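PDB 6ITW: type VI immunity protein Atu4351 from Agrobacterium fabrum, which probably protects the bacterium from the toxic effector of its own type VI secretion system, acting as the immunity partner of an effector-immunity pair. Local coordinates for residues A[167-175]-A[187-197]. Numbering follows the deposited sequence.
Sequences LGQIYSPKL and NMRPVDALSAM
The side-chain amide of N187 pairs with the backbone of L175 through two bonds: N187 ND2 donates to L175 O at 2.7 Å, and L175 N gives its hydrogen to N187 OD1 at 3.1 Å, almost straight (172°). The amide reaches across because CG stands anti to the backbone N (chi1 -173°), and L175 O lies in its plane. ND2 also bonds to Q182 O, and N187 O takes the NH of K174. Inward from here the backbones zip together, I170 with V191 and S172 with R189, each pair exchanging two N-H...O bonds. This makes a two-stranded antiparallel ribbon, lying in the C-terminal Tdi1 family region; Y171 bonds backbone to backbone with A91.

At its far end, strand 188-192 runs straight into helix 193-200. D192 is the N-cap, its OD2 accepting from both S195 N (2.9 Å) and S195 OG. G168 O receives the NH of A193 at 2.9 Å, while a water links that same carbonyl oxygen to D192 OD1 and L194 N.

On one face of the ribbon, the CG2 methyl of I170 meets A193 CB at 3.9 Å and M197 CE a little farther off, and F89 of strand 84-90 touches all three residues. S172 CB packs closely on V191 CG2 (3.5 Å). On the other face the selenomethionine M188 curls back, bent at chi2 and chi3, laying SE beside the P173 ring, 3.9 Å from P173 CB, and CE near Y171 CB; helix 155-162 packs against M188 and Y171. Beyond the strands K174 CB sits over one face of the R189 guanidinium, whose NH1 bonds to E186 O.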
# COMPACT_ATOMS: atom_id res chain seq x y z
N LEU A 167 -14.65 2.89 -2.76
CA LEU A 167 -13.86 1.91 -2.02
C LEU A 167 -13.62 0.69 -2.90
O LEU A 167 -14.55 0.15 -3.49
CB LEU A 167 -14.57 1.49 -0.72
CG LEU A 167 -13.72 0.66 0.26
CD1 LEU A 167 -12.75 1.54 1.05
CD2 LEU A 167 -14.56 -0.18 1.21
N GLY A 168 -12.36 0.29 -3.01
CA GLY A 168 -12.00 -0.81 -3.87
C GLY A 168 -11.64 -0.43 -5.29
O GLY A 168 -11.49 -1.33 -6.13
N GLN A 169 -11.49 0.86 -5.60
CA GLN A 169 -10.93 1.32 -6.87
C GLN A 169 -9.63 2.10 -6.66
O GLN A 169 -9.35 2.58 -5.56
CB GLN A 169 -11.87 2.24 -7.62
CG GLN A 169 -13.20 1.66 -7.98
CD GLN A 169 -14.04 2.73 -8.63
OE1 GLN A 169 -14.09 3.88 -8.16
NE2 GLN A 169 -14.68 2.38 -9.75
N ILE A 170 -8.87 2.24 -7.76
CA ILE A 170 -7.67 3.08 -7.82
C ILE A 170 -7.65 3.78 -9.18
O ILE A 170 -8.36 3.40 -10.10
CB ILE A 170 -6.35 2.28 -7.63
CG1 ILE A 170 -6.24 1.17 -8.68
CG2 ILE A 170 -6.25 1.68 -6.23
CD1 ILE A 170 -4.86 0.45 -8.69
N TYR A 171 -6.80 4.81 -9.29
CA TYR A 171 -6.46 5.38 -10.59
C TYR A 171 -5.33 4.58 -11.21
O TYR A 171 -4.31 4.33 -10.55
CB TYR A 171 -6.04 6.85 -10.48
CG TYR A 171 -7.06 7.74 -9.80
CD1 TYR A 171 -8.36 7.84 -10.29
CD2 TYR A 171 -6.71 8.51 -8.69
CE1 TYR A 171 -9.29 8.67 -9.67
CE2 TYR A 171 -7.64 9.35 -8.06
CZ TYR A 171 -8.93 9.42 -8.57
OH TYR A 171 -9.85 10.24 -7.96
N SER A 172 -5.50 4.17 -12.46
CA SER A 172 -4.60 3.27 -13.14
C SER A 172 -4.43 3.73 -14.58
O SER A 172 -5.39 4.23 -15.19
CB SER A 172 -5.17 1.84 -13.11
OG SER A 172 -4.27 0.89 -13.70
N PRO A 173 -3.25 3.56 -15.16
CA PRO A 173 -3.08 3.96 -16.56
C PRO A 173 -3.84 3.01 -17.47
O PRO A 173 -3.86 1.79 -17.28
CB PRO A 173 -1.56 3.88 -16.78
CG PRO A 173 -1.06 2.93 -15.74
CD PRO A 173 -2.03 2.96 -14.58
N LYS A 174 -4.53 3.61 -18.45
CA LYS A 174 -5.24 2.83 -19.45
C LYS A 174 -4.26 2.01 -20.29
O LYS A 174 -4.39 0.79 -20.40
CB LYS A 174 -6.06 3.77 -20.34
CG LYS A 174 -6.81 3.07 -21.48
CD LYS A 174 -6.79 3.90 -22.77
CE LYS A 174 -8.16 3.96 -23.46
NZ LYS A 174 -8.78 2.61 -23.63
N LEU A 175 -3.27 2.68 -20.89
CA LEU A 175 -2.17 2.04 -21.59
C LEU A 175 -0.92 2.14 -20.72
O LEU A 175 -0.43 3.24 -20.47
CB LEU A 175 -1.92 2.70 -22.94
CG LEU A 175 -0.72 2.11 -23.67
CD1 LEU A 175 -0.86 0.59 -23.72
CD2 LEU A 175 -0.57 2.69 -25.08
N ASN A 187 -4.09 9.68 -19.48
CA ASN A 187 -4.06 8.23 -19.66
C ASN A 187 -4.52 7.48 -18.40
O ASN A 187 -4.50 6.24 -18.38
CB ASN A 187 -2.64 7.81 -20.06
CG ASN A 187 -2.52 6.33 -20.43
OD1 ASN A 187 -3.40 5.76 -21.08
ND2 ASN A 187 -1.42 5.71 -19.99
N MSE A 188 -4.93 8.19 -17.36
CA MSE A 188 -5.38 7.55 -16.12
C MSE A 188 -6.92 7.34 -16.10
O MSE A 188 -7.68 8.18 -16.59
CB MSE A 188 -4.94 8.40 -14.93
CG MSE A 188 -3.44 8.73 -14.90
SE MSE A 188 -2.29 7.15 -14.77
CE MSE A 188 -2.51 6.73 -12.87
N ARG A 189 -7.37 6.23 -15.52
CA ARG A 189 -8.79 5.91 -15.40
C ARG A 189 -9.06 5.28 -14.04
O ARG A 189 -8.20 4.60 -13.49
CB ARG A 189 -9.26 4.93 -16.48
CG ARG A 189 -8.95 5.32 -17.87
CD ARG A 189 -9.89 6.39 -18.37
NE ARG A 189 -9.86 6.39 -19.82
CZ ARG A 189 -8.96 7.07 -20.53
NH1 ARG A 189 -8.06 7.81 -19.88
NH2 ARG A 189 -8.97 7.03 -21.86
N PRO A 190 -10.27 5.47 -13.50
CA PRO A 190 -10.65 4.73 -12.27
C PRO A 190 -11.04 3.30 -12.62
O PRO A 190 -11.79 3.06 -13.56
CB PRO A 190 -11.86 5.53 -11.75
CG PRO A 190 -12.46 6.18 -12.99
CD PRO A 190 -11.33 6.36 -13.99
N VAL A 191 -10.47 2.33 -11.89
CA VAL A 191 -10.67 0.91 -12.18
C VAL A 191 -10.79 0.13 -10.87
O VAL A 191 -10.40 0.59 -9.80
CB VAL A 191 -9.52 0.29 -13.02
CG1 VAL A 191 -9.39 0.94 -14.37
CG2 VAL A 191 -8.21 0.38 -12.26
N ASP A 192 -11.32 -1.09 -10.99
CA ASP A 192 -11.33 -2.04 -9.89
C ASP A 192 -9.90 -2.34 -9.44
O ASP A 192 -9.06 -2.76 -10.24
CB ASP A 192 -12.02 -3.32 -10.35
CG ASP A 192 -12.04 -4.37 -9.29
OD1 ASP A 192 -12.66 -4.14 -8.24
OD2 ASP A 192 -11.43 -5.44 -9.50
N ALA A 193 -9.63 -2.14 -8.14
CA ALA A 193 -8.26 -2.26 -7.65
C ALA A 193 -7.77 -3.71 -7.71
O ALA A 193 -6.65 -3.97 -8.18
CB ALA A 193 -8.15 -1.72 -6.23
N LEU A 194 -8.58 -4.66 -7.24
CA LEU A 194 -8.12 -6.05 -7.20
C LEU A 194 -7.80 -6.58 -8.60
O LEU A 194 -6.78 -7.26 -8.79
CB LEU A 194 -9.16 -6.95 -6.52
CG LEU A 194 -8.75 -8.42 -6.38
CD1 LEU A 194 -7.48 -8.56 -5.52
CD2 LEU A 194 -9.89 -9.27 -5.80
N SER A 195 -8.66 -6.29 -9.58
CA SER A 195 -8.41 -6.72 -10.96
C SER A 195 -7.15 -6.08 -11.51
O SER A 195 -6.28 -6.78 -12.05
CB SER A 195 -9.59 -6.35 -11.86
OG SER A 195 -10.73 -7.10 -11.51
N ALA A 196 -7.07 -4.74 -11.45
CA ALA A 196 -5.92 -4.02 -11.97
C ALA A 196 -4.63 -4.49 -11.29
O ALA A 196 -3.62 -4.74 -11.96
CB ALA A 196 -6.12 -2.52 -11.80
N MSE A 197 -4.66 -4.63 -9.96
CA MSE A 197 -3.47 -5.06 -9.23
C MSE A 197 -3.11 -6.49 -9.60
O MSE A 197 -1.93 -6.85 -9.60
CB MSE A 197 -3.66 -4.96 -7.72
CG MSE A 197 -3.86 -3.53 -7.19
SE MSE A 197 -4.39 -3.68 -5.33
CE MSE A 197 -4.07 -1.80 -4.83
O HOH W 1 -10.84 -3.98 -5.66